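Local structure of lysyl oxidase (Pichia pastoris, 1W7C) at residues S52-W57 with D135-A140; Y322-T325 with I331-E334; D516-Y519 with T525-N528. The protein probably oxidises primary amines, the side-chain amine of lysine among them, using a copper ion and a topaquinone cofactor in each subunit. All blocks are in the same frame, centred on the assembly; numbering follows the deposited sequence.

Contact 1: S52-W57 with D135-A140; sequences SNYVLW and DRIKSA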
ATOM      1  N   SER A  52      20.664  18.807  42.553  1.00 21.62           N
ATOM      2  CA  SER A  52      21.209  17.477  42.794  1.00 21.60           C
ATOM      3  C   SER A  52      21.937  16.944  41.575  1.00 21.78           C
ATOM      4  O   SER A  52      21.839  17.503  40.483  1.00 21.49           O
ATOM      5  CB  SER A  52      20.090  16.468  43.092  1.00 22.94           C
ATOM      6  OG  SER A  52      19.153  16.905  44.036  1.00 25.21           O
ATOM      7  N   ASN A  53      22.630  15.827  41.764  1.00 20.45           N
ATOM      8  CA  ASN A  53      23.048  14.979  40.646  1.00 22.47           C
ATOM      9  C   ASN A  53      22.236  13.717  40.701  1.00 20.01           C
ATOM     10  O   ASN A  53      22.013  13.179  41.783  1.00 21.93           O
ATOM     11  CB  ASN A  53      24.522  14.572  40.733  1.00 20.64           C
ATOM     12  CG  ASN A  53      25.445  15.724  41.051  1.00 21.97           C
ATOM     13  OD1 ASN A  53      25.304  16.821  40.519  1.00 21.11           O
ATOM     14  ND2 ASN A  53      26.445  15.459  41.904  1.00 22.24           N
ATOM     15  N   TYR A  54      21.814  13.220  39.548  1.00 18.46           N
ATOM     16  CA  TYR A  54      21.073  11.966  39.510  1.00 18.35           C
ATOM     17  C   TYR A  54      21.208  11.289  38.167  1.00 20.12           C
ATOM     18  O   TYR A  54      21.471  11.923  37.167  1.00 20.48           O
ATOM     19  CB  TYR A  54      19.604  12.163  39.847  1.00 19.24           C
ATOM     20  CG  TYR A  54      18.878  13.201  39.018  1.00 20.29           C
ATOM     21  CD1 TYR A  54      18.245  12.866  37.843  1.00 20.72           C
ATOM     22  CD2 TYR A  54      18.809  14.516  39.442  1.00 20.01           C
ATOM     23  CE1 TYR A  54      17.557  13.817  37.097  1.00 20.76           C
ATOM     24  CE2 TYR A  54      18.142  15.500  38.698  1.00 20.31           C
ATOM     25  CZ  TYR A  54      17.509  15.140  37.540  1.00 19.63           C
ATOM     26  OH  TYR A  54      16.854  16.124  36.833  1.00 20.54           O
ATOM     27  N   VAL A  55      21.029   9.976  38.161  1.00 18.75           N
ATOM     28  CA  VAL A  55      21.178   9.208  36.936  1.00 19.66           C
ATOM     29  C   VAL A  55      19.832   9.074  36.198  1.00 18.69           C
ATOM     30  O   VAL A  55      18.815   8.668  36.788  1.00 23.02           O
ATOM     31  CB  VAL A  55      21.759   7.797  37.251  1.00 22.26           C
ATOM     32  CG1 VAL A  55      21.916   6.942  35.985  1.00 22.99           C
ATOM     33  CG2 VAL A  55      23.104   7.928  37.948  1.00 24.62           C
ATOM     34  N   LEU A  56      19.840   9.355  34.903  1.00 18.33           N
ATOM     35  CA  LEU A  56      18.638   9.138  34.086  1.00 18.13           C
ATOM     36  C   LEU A  56      18.617   7.779  33.401  1.00 16.56           C
ATOM     37  O   LEU A  56      17.681   7.009  33.581  1.00 18.52           O
ATOM     38  CB  LEU A  56      18.467  10.226  33.009  1.00 22.16           C
ATOM     39  CG  LEU A  56      17.982  11.590  33.417  1.00 23.73           C
ATOM     40  CD1 LEU A  56      19.135  12.392  33.981  1.00 28.59           C
ATOM     41  CD2 LEU A  56      17.361  12.289  32.197  1.00 37.56           C
ATOM     42  N   TRP A  57      19.651   7.543  32.588  1.00 17.61           N
ATOM     43  CA  TRP A  57      19.678   6.434  31.636  1.00 17.05           C
ATOM     44  C   TRP A  57      21.001   5.677  31.699  1.00 16.10           C
ATOM     45  O   TRP A  57      22.055   6.274  31.956  1.00 17.54           O
ATOM     46  CB  TRP A  57      19.465   6.965  30.218  1.00 16.31           C
ATOM     47  CG  TRP A  57      18.114   7.548  30.016  1.00 15.81           C
ATOM     48  CD1 TRP A  57      16.926   7.089  30.531  1.00 17.76           C
ATOM     49  CD2 TRP A  57      17.804   8.737  29.291  1.00 18.50           C
ATOM     50  NE1 TRP A  57      15.900   7.914  30.142  1.00 18.36           N
ATOM     51  CE2 TRP A  57      16.410   8.923  29.371  1.00 18.05           C
ATOM     52  CE3 TRP A  57      18.567   9.663  28.555  1.00 20.54           C
ATOM     53  CZ2 TRP A  57      15.760  10.013  28.777  1.00 21.83           C
ATOM     54  CZ3 TRP A  57      17.919  10.745  27.960  1.00 20.92           C
ATOM     55  CH2 TRP A  57      16.530  10.908  28.071  1.00 22.53           C
ATOM     56  N   ASP A 135      12.532  15.927  32.031  1.00 17.64           N
ATOM     57  CA  ASP A 135      12.657  14.759  32.852  1.00 17.46           C
ATOM     58  C   ASP A 135      11.664  14.827  34.007  1.00 17.94           C
ATOM     59  O   ASP A 135      10.885  15.772  34.118  1.00 19.31           O
ATOM     60  CB  ASP A 135      14.107  14.500  33.313  1.00 18.06           C
ATOM     61  CG  ASP A 135      14.610  15.466  34.326  1.00 20.16           C
ATOM     62  OD1 ASP A 135      15.753  15.194  34.797  1.00 24.21           O
ATOM     63  OD2 ASP A 135      14.013  16.531  34.644  1.00 19.72           O
ATOM     64  N   ARG A 136      11.690  13.826  34.870  1.00 19.25           N
ATOM     65  CA  ARG A 136      10.706  13.730  35.956  1.00 20.18           C
ATOM     66  C   ARG A 136      10.796  14.959  36.859  1.00 20.84           C
ATOM     67  O   ARG A 136       9.784  15.457  37.342  1.00 20.83           O
ATOM     68  CB  ARG A 136      10.907  12.473  36.779  1.00 20.97           C
ATOM     69  CG  ARG A 136      10.458  11.244  36.061  1.00 26.54           C
ATOM     70  CD  ARG A 136      10.490   9.992  36.880  1.00 32.49           C
ATOM     71  NE  ARG A 136      10.002   8.884  36.069  1.00 39.17           N
ATOM     72  CZ  ARG A 136      10.123   7.609  36.382  1.00 45.54           C
ATOM     73  NH1 ARG A 136      10.684   7.241  37.527  1.00 48.72           N
ATOM     74  NH2 ARG A 136       9.641   6.692  35.551  1.00 47.14           N
ATOM     75  N   ILE A 137      12.011  15.431  37.077  1.00 19.62           N
ATOM     76  CA  ILE A 137      12.265  16.572  37.974  1.00 20.20           C
ATOM     77  C   ILE A 137      11.722  17.878  37.378  1.00 19.98           C
ATOM     78  O   ILE A 137      11.007  18.632  38.052  1.00 20.30           O
ATOM     79  CB  ILE A 137      13.784  16.653  38.303  1.00 21.17           C
ATOM     80  CG1 ILE A 137      14.286  15.357  38.980  1.00 26.03           C
ATOM     81  CG2 ILE A 137      14.073  17.876  39.172  1.00 24.68           C
ATOM     82  CD1 ILE A 137      13.425  14.866  40.088  1.00 33.69           C
ATOM     83  N   LYS A 138      12.013  18.123  36.105  1.00 18.28           N
ATOM     84  CA  LYS A 138      11.508  19.322  35.444  1.00 18.46           C
ATOM     85  C   LYS A 138       9.990  19.276  35.266  1.00 17.27           C
ATOM     86  O   LYS A 138       9.334  20.305  35.427  1.00 19.58           O
ATOM     87  CB  LYS A 138      12.198  19.563  34.103  1.00 19.38           C
ATOM     88  CG  LYS A 138      11.831  20.884  33.461  1.00 19.01           C
ATOM     89  CD  LYS A 138      12.889  21.349  32.481  1.00 19.67           C
ATOM     90  CE  LYS A 138      14.031  22.084  33.172  1.00 19.67           C
ATOM     91  NZ  LYS A 138      15.233  22.311  32.291  1.00 21.87           N
ATOM     92  N   SER A 139       9.439  18.109  34.931  1.00 18.21           N
ATOM     93  CA  SER A 139       7.973  17.956  34.826  1.00 19.04           C
ATOM     94  C   SER A 139       7.282  18.298  36.141  1.00 19.35           C
ATOM     95  O   SER A 139       6.263  18.988  36.159  1.00 21.00           O
ATOM     96  CB  SER A 139       7.622  16.534  34.411  1.00 20.59           C
ATOM     97  OG  SER A 139       8.016  16.367  33.075  1.00 23.04           O
ATOM     98  N   ALA A 140       7.845  17.819  37.237  1.00 20.50           N
ATOM     99  CA  ALA A 140       7.262  18.061  38.553  1.00 23.08           C
ATOM    100  C   ALA A 140       7.332  19.543  38.928  1.00 20.70           C
ATOM    101  O   ALA A 140       6.383  20.093  39.467  1.00 23.31           O
ATOM    102  CB  ALA A 140       7.953  17.207  39.627  1.00 23.16           C
TER
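Y54 and D135 meet where strand 53-61, in the N2 domain region, approaches the N-terminus of helix 136-150. The strand carries a classic beta bulge, L56 and W57 lying opposite V86 of the adjacent strand 82-89. D135 is the N-cap of the helix, and its two carboxylate oxygens are divided between strand and helix. Y54 OH donates to D135 OD1 at 2.5 Å, a very short bond with the oxygen at the ring edge and in its plane. On the helix side K138 N gives a nearly straight bond to D135 OD2 (2.9 Å, 167°), so both branches of the carboxylate are occupied, which should hold its rotation.

The apolar contacts are few. I137 lies alongside the phenol end, with CG1 at 3.5 Å from Y54 CZ. L56 CD2 comes within 4.1 Å of D135 CB. F97 of strand 96-103 touches both L56 and D135, and the ring of Y88 meets that of Y54.

A chi1 of 54° turns the Y54 ring toward the start of the helix, where OH lies 3.4 Å from I137 CG1.

Contact 2: Y322-T325 with I331-E334; sequences YDIT and IVYE
Y322 directs its ring edge at the face of Y333 in a T-shaped pair, with centroids 5.9 Å apart and planes at 75°. The nearest atom of the Y322 ring is CD2, offset toward the rim of Y333.

Relative to E334 the same phenol is turned quite differently: the two side chains run alongside each other in the same direction. Fully extended from CB outward (chi1 177°), E334 follows the ring, its CG 3.5 Å from CE2 of Y322. The two polar ends then share a water, which sits 2.5 Å from Y322 OH at the ring edge and donates to E334 OE1 at 2.9 Å. S336 OG also bonds to that oxygen, and K495 forms a salt bridge with OE2.

These residues belong to the beta hairpin of strands 318-326 and 329-344. D323 N bonds to Y333 O and I324 N to V332 O, but the pairing is interrupted by a classic beta bulge, in which I331 and V332 together stand opposite the single residue I324. The evidence is the doubly used I324 O, which accepts from I331 N at 2.9 Å and weakly from V332 N at 3.3 Å. On the sheet face bearing I324 and V332 these two side chains are neighbours, I324 CD1 lying 4.0 Å from V332 CB.

W21 ties the aromatic end together, stacking on Y322 and bonding through NE1 to Y333 OH. The side chain of Y333 also lies about 6 Å from a bound calcium ion, whose ligands D497 and D499 are close by.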
ATOM      1  N   TYR A 322      19.693  -6.070  13.293  1.00 13.43           N
ATOM      2  CA  TYR A 322      21.087  -6.080  12.894  1.00 13.74           C
ATOM      3  C   TYR A 322      21.404  -7.358  12.143  1.00 13.49           C
ATOM      4  O   TYR A 322      20.844  -8.443  12.409  1.00 13.93           O
ATOM      5  CB  TYR A 322      22.014  -5.919  14.118  1.00 13.95           C
ATOM      6  CG  TYR A 322      22.002  -4.540  14.684  1.00 14.67           C
ATOM      7  CD1 TYR A 322      21.123  -4.185  15.702  1.00 17.37           C
ATOM      8  CD2 TYR A 322      22.842  -3.572  14.195  1.00 14.94           C
ATOM      9  CE1 TYR A 322      21.088  -2.848  16.183  1.00 18.15           C
ATOM     10  CE2 TYR A 322      22.827  -2.290  14.672  1.00 14.63           C
ATOM     11  CZ  TYR A 322      21.965  -1.939  15.677  1.00 21.50           C
ATOM     12  OH  TYR A 322      21.997  -0.638  16.138  1.00 49.85           O
ATOM     13  N   ASP A 323      22.353  -7.225  11.211  1.00 14.75           N
ATOM     14  CA  ASP A 323      22.850  -8.399  10.463  1.00 14.04           C
ATOM     15  C   ASP A 323      21.741  -9.159   9.762  1.00 13.83           C
ATOM     16  O   ASP A 323      21.597 -10.366   9.912  1.00 15.40           O
ATOM     17  CB  ASP A 323      23.677  -9.321  11.383  1.00 15.73           C
ATOM     18  CG  ASP A 323      24.583 -10.237  10.618  1.00 17.16           C
ATOM     19  OD1 ASP A 323      24.842 -11.362  11.124  1.00 18.84           O
ATOM     20  OD2 ASP A 323      25.069  -9.884   9.519  1.00 18.21           O
ATOM     21  N   ILE A 324      20.933  -8.447   9.002  1.00 14.12           N
ATOM     22  CA  ILE A 324      19.845  -9.062   8.261  1.00 14.27           C
ATOM     23  C   ILE A 324      20.430  -9.775   7.060  1.00 13.37           C
ATOM     24  O   ILE A 324      21.023  -9.141   6.186  1.00 14.25           O
ATOM     25  CB  ILE A 324      18.774  -8.064   7.780  1.00 14.37           C
ATOM     26  CG1 ILE A 324      18.209  -7.273   8.953  1.00 14.94           C
ATOM     27  CG2 ILE A 324      17.656  -8.848   7.067  1.00 15.86           C
ATOM     28  CD1 ILE A 324      17.180  -6.240   8.583  1.00 14.58           C
ATOM     29  N   THR A 325      20.301 -11.092   7.057  1.00 14.93           N
ATOM     30  CA  THR A 325      20.807 -11.929   5.985  1.00 14.64           C
ATOM     31  C   THR A 325      19.700 -12.655   5.247  1.00 14.09           C
ATOM     32  O   THR A 325      18.670 -12.992   5.832  1.00 15.42           O
ATOM     33  CB  THR A 325      21.795 -12.991   6.542  1.00 16.24           C
ATOM     34  OG1 THR A 325      21.098 -13.941   7.352  1.00 18.78           O
ATOM     35  CG2 THR A 325      22.906 -12.292   7.349  1.00 16.14           C
ATOM     36  N   ILE A 331      22.310  -8.448   3.677  1.00 14.04           N
ATOM     37  CA  ILE A 331      21.794  -7.344   2.873  1.00 14.29           C
ATOM     38  C   ILE A 331      21.683  -6.025   3.633  1.00 14.33           C
ATOM     39  O   ILE A 331      21.777  -4.978   3.017  1.00 14.48           O
ATOM     40  CB  ILE A 331      20.471  -7.694   2.185  1.00 16.90           C
ATOM     41  CG1 ILE A 331      19.357  -8.010   3.168  1.00 16.73           C
ATOM     42  CG2 ILE A 331      20.657  -8.815   1.156  1.00 19.03           C
ATOM     43  CD1 ILE A 331      17.989  -7.899   2.582  1.00 17.99           C
ATOM     44  N   VAL A 332      21.484  -6.092   4.951  1.00 14.31           N
ATOM     45  CA  VAL A 332      21.336  -4.857   5.748  1.00 14.58           C
ATOM     46  C   VAL A 332      22.107  -5.059   7.067  1.00 14.53           C
ATOM     47  O   VAL A 332      21.820  -5.977   7.825  1.00 15.56           O
ATOM     48  CB  VAL A 332      19.838  -4.561   6.078  1.00 13.69           C
ATOM     49  CG1 VAL A 332      19.729  -3.375   7.055  1.00 16.25           C
ATOM     50  CG2 VAL A 332      19.027  -4.333   4.834  1.00 15.05           C
ATOM     51  N   TYR A 333      23.061  -4.166   7.319  1.00 13.92           N
ATOM     52  CA  TYR A 333      23.804  -4.202   8.563  1.00 14.47           C
ATOM     53  C   TYR A 333      22.935  -3.777   9.753  1.00 13.57           C
ATOM     54  O   TYR A 333      22.914  -4.446  10.780  1.00 14.08           O
ATOM     55  CB  TYR A 333      25.096  -3.369   8.483  1.00 14.29           C
ATOM     56  CG  TYR A 333      25.753  -3.296   9.869  1.00 14.34           C
ATOM     57  CD1 TYR A 333      26.391  -4.399  10.400  1.00 16.69           C
ATOM     58  CD2 TYR A 333      25.689  -2.139  10.643  1.00 14.82           C
ATOM     59  CE1 TYR A 333      26.911  -4.370  11.689  1.00 16.39           C
ATOM     60  CE2 TYR A 333      26.204  -2.086  11.916  1.00 16.34           C
ATOM     61  CZ  TYR A 333      26.821  -3.218  12.434  1.00 15.48           C
ATOM     62  OH  TYR A 333      27.306  -3.209  13.707  1.00 16.53           O
ATOM     63  N   GLU A 334      22.228  -2.659   9.568  1.00 13.70           N
ATOM     64  CA  GLU A 334      21.375  -2.064  10.594  1.00 14.12           C
ATOM     65  C   GLU A 334      20.121  -1.528   9.947  1.00 12.41           C
ATOM     66  O   GLU A 334      20.222  -0.804   8.955  1.00 13.41           O
ATOM     67  CB  GLU A 334      22.116  -0.899  11.271  1.00 14.68           C
ATOM     68  CG  GLU A 334      21.275  -0.168  12.316  1.00 15.03           C
ATOM     69  CD  GLU A 334      21.956   0.990  13.018  1.00 15.54           C
ATOM     70  OE1 GLU A 334      21.267   1.615  13.848  1.00 16.19           O
ATOM     71  OE2 GLU A 334      23.158   1.280  12.750  1.00 14.77           O
TER
HETATM   72  O   HOH W   1      22.054   1.841  16.658  1.00 50.34           O

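Contact 3: D516-Y519 with T525-N528; sequences DVEY and TVYN
V517 and Y527 form an antiparallel hydrogen-bonded pair, each backbone N donating to the other's O at 2.8 Å. The strands 516-518 and 526-528 run at 143° to each other, with axes 4.5 Å apart at closest approach. D516 and N528 follow as a non-hydrogen-bonded pair. Toward the turn a water takes over the bridging, accepting from Y519 N at 2.8 Å and donating to T525 O at 2.5 Å.

On the face carrying V517 and Y527, the two tyrosines make a T-shaped pair: the edge of Y519 approaches the face of Y527, planes at 72°, with Y519 CE1 3.7 Å from Y527 CG. V517 CG2 rests over one face of the Y519 ring, near its rim.

On the face carrying D516 and N528, a chi1 of -178° swings the N528 amide toward D516 and brings ND2 to within 3.0 Å of D516 OD1. This bond is bent, and the oxygen is tilted out of the amide plane. ND2 is also hydrogen-bonded to D514 OD1, while N528 OD1 accepts from the backbone N of K586 and N587 of the second subunit. Replacing N528 with a leucine would probably leave both aspartates without this amide donor and those two backbone N-H groups without their acceptor.

The hairpin is one of the arms by which copper amine oxidase subunits embrace each other. Y527 OH bonds to H353 and its ring makes a cation-pi contact with R589, both of the second subunit, so the polar groups here serve subunit association as well as hairpin pairing.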
ATOM      1  N   ASP A 516      11.158  11.611 -28.106  1.00 18.94           N
ATOM      2  CA  ASP A 516      10.898  11.440 -29.513  1.00 19.66           C
ATOM      3  C   ASP A 516      12.175  10.902 -30.179  1.00 19.52           C
ATOM      4  O   ASP A 516      13.288  11.381 -29.930  1.00 21.66           O
ATOM      5  CB  ASP A 516      10.602  12.768 -30.173  1.00 20.81           C
ATOM      6  CG  ASP A 516       9.271  13.342 -29.816  1.00 24.89           C
ATOM      7  OD1 ASP A 516       8.403  12.646 -29.294  1.00 21.91           O
ATOM      8  OD2 ASP A 516       8.969  14.515 -30.101  1.00 32.98           O
ATOM      9  N   VAL A 517      11.989   9.855 -30.973  1.00 19.52           N
ATOM     10  CA  VAL A 517      13.076   9.125 -31.618  1.00 21.86           C
ATOM     11  C   VAL A 517      12.699   8.763 -33.038  1.00 21.18           C
ATOM     12  O   VAL A 517      11.537   8.784 -33.420  1.00 21.55           O
ATOM     13  CB  VAL A 517      13.452   7.817 -30.880  1.00 22.10           C
ATOM     14  CG1 VAL A 517      13.801   8.063 -29.420  1.00 22.89           C
ATOM     15  CG2 VAL A 517      12.369   6.777 -30.990  1.00 23.36           C
ATOM     16  N   GLU A 518      13.720   8.477 -33.828  1.00 20.99           N
ATOM     17  CA  GLU A 518      13.570   7.875 -35.123  1.00 20.74           C
ATOM     18  C   GLU A 518      14.334   6.572 -35.046  1.00 21.18           C
ATOM     19  O   GLU A 518      15.415   6.520 -34.447  1.00 24.94           O
ATOM     20  CB  GLU A 518      14.168   8.760 -36.216  0.50 21.38           C
ATOM     21  CG  GLU A 518      13.414  10.063 -36.451  0.50 26.93           C
ATOM     22  CD  GLU A 518      13.914  10.858 -37.656  0.50 35.53           C
ATOM     23  OE1 GLU A 518      14.609  10.287 -38.533  0.50 41.24           O
ATOM     24  OE2 GLU A 518      13.605  12.071 -37.731  0.50 51.00           O
ATOM     25  N   TYR A 519      13.775   5.515 -35.630  1.00 20.32           N
ATOM     26  CA  TYR A 519      14.402   4.202 -35.642  1.00 20.68           C
ATOM     27  C   TYR A 519      15.004   3.890 -37.001  1.00 20.88           C
ATOM     28  O   TYR A 519      14.483   4.347 -38.032  1.00 24.22           O
ATOM     29  CB  TYR A 519      13.368   3.125 -35.350  1.00 21.82           C
ATOM     30  CG  TYR A 519      12.739   3.221 -33.973  1.00 19.85           C
ATOM     31  CD1 TYR A 519      11.431   3.704 -33.808  1.00 20.30           C
ATOM     32  CD2 TYR A 519      13.420   2.795 -32.848  1.00 19.55           C
ATOM     33  CE1 TYR A 519      10.874   3.811 -32.581  1.00 19.16           C
ATOM     34  CE2 TYR A 519      12.866   2.901 -31.586  1.00 20.61           C
ATOM     35  CZ  TYR A 519      11.584   3.406 -31.467  1.00 19.39           C
ATOM     36  OH  TYR A 519      10.975   3.458 -30.235  1.00 19.00           O
ATOM     37  N   THR A 525      10.447   8.644 -39.728  1.00 24.85           N
ATOM     38  CA  THR A 525       9.210   8.596 -38.960  1.00 22.47           C
ATOM     39  C   THR A 525       9.539   8.817 -37.480  1.00 25.50           C
ATOM     40  O   THR A 525      10.237   8.006 -36.851  1.00 25.99           O
ATOM     41  CB  THR A 525       8.498   7.221 -39.162  1.00 26.19           C
ATOM     42  OG1 THR A 525       8.154   7.039 -40.536  1.00 48.09           O
ATOM     43  CG2 THR A 525       7.136   7.143 -38.455  1.00 37.13           C
ATOM     44  N   VAL A 526       9.025   9.908 -36.916  1.00 22.28           N
ATOM     45  CA  VAL A 526       9.249  10.220 -35.501  1.00 21.74           C
ATOM     46  C   VAL A 526       8.222   9.504 -34.648  1.00 19.47           C
ATOM     47  O   VAL A 526       7.034   9.517 -34.959  1.00 20.97           O
ATOM     48  CB  VAL A 526       9.179  11.720 -35.223  1.00 23.75           C
ATOM     49  CG1 VAL A 526       9.402  11.999 -33.765  1.00 22.35           C
ATOM     50  CG2 VAL A 526      10.232  12.415 -36.027  1.00 29.24           C
ATOM     51  N   TYR A 527       8.707   8.839 -33.609  1.00 21.15           N
ATOM     52  CA  TYR A 527       7.876   8.155 -32.617  1.00 17.05           C
ATOM     53  C   TYR A 527       8.107   8.835 -31.272  1.00 18.81           C
ATOM     54  O   TYR A 527       9.243   9.112 -30.891  1.00 20.16           O
ATOM     55  CB  TYR A 527       8.304   6.690 -32.452  1.00 18.24           C
ATOM     56  CG  TYR A 527       7.818   5.723 -33.524  1.00 18.29           C
ATOM     57  CD1 TYR A 527       8.376   5.725 -34.791  1.00 23.31           C
ATOM     58  CD2 TYR A 527       6.824   4.798 -33.261  1.00 17.96           C
ATOM     59  CE1 TYR A 527       7.938   4.811 -35.762  1.00 23.71           C
ATOM     60  CE2 TYR A 527       6.382   3.886 -34.230  1.00 21.66           C
ATOM     61  CZ  TYR A 527       6.965   3.878 -35.460  1.00 20.50           C
ATOM     62  OH  TYR A 527       6.527   3.004 -36.412  1.00 22.07           O
ATOM     63  N   ASN A 528       7.033   9.046 -30.535  1.00 16.54           N
ATOM     64  CA  ASN A 528       7.110   9.390 -29.130  1.00 17.32           C
ATOM     65  C   ASN A 528       7.054   8.077 -28.350  1.00 17.21           C
ATOM     66  O   ASN A 528       6.051   7.373 -28.393  1.00 19.20           O
ATOM     67  CB  ASN A 528       5.950  10.296 -28.741  1.00 18.95           C
ATOM     68  CG  ASN A 528       6.004  10.743 -27.294  1.00 17.98           C
ATOM     69  OD1 ASN A 528       5.022  10.618 -26.605  1.00 18.39           O
ATOM     70  ND2 ASN A 528       7.105  11.394 -26.877  1.00 19.01           N
TER
HETATM   71  O   HOH W   2      11.315   5.703 -36.968  1.00 23.13           O

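The three contacts follow one another along the chain without touching. Contacts 1 and 2 have centres about 36 Å apart and nearest atoms about 16 Å apart; contact 3 lies about 46 Å from contact 2 and about 71 Å from contact 1, centre to centre, across the chain's centre from the latter. Contact 1 involves the N2 region, whereas contacts 2 and 3 both fall in the enzyme domain. Both pair with strands that carry metal ligands: strand 329-344 of contact 2 with strand 488-498 (copper ligands H488 and H490, calcium ligand D497), and strand 504-518 of contact 3 with strand 642-654 (copper ligand H654). Contact 3 itself lies far from these sites, against the second subunit.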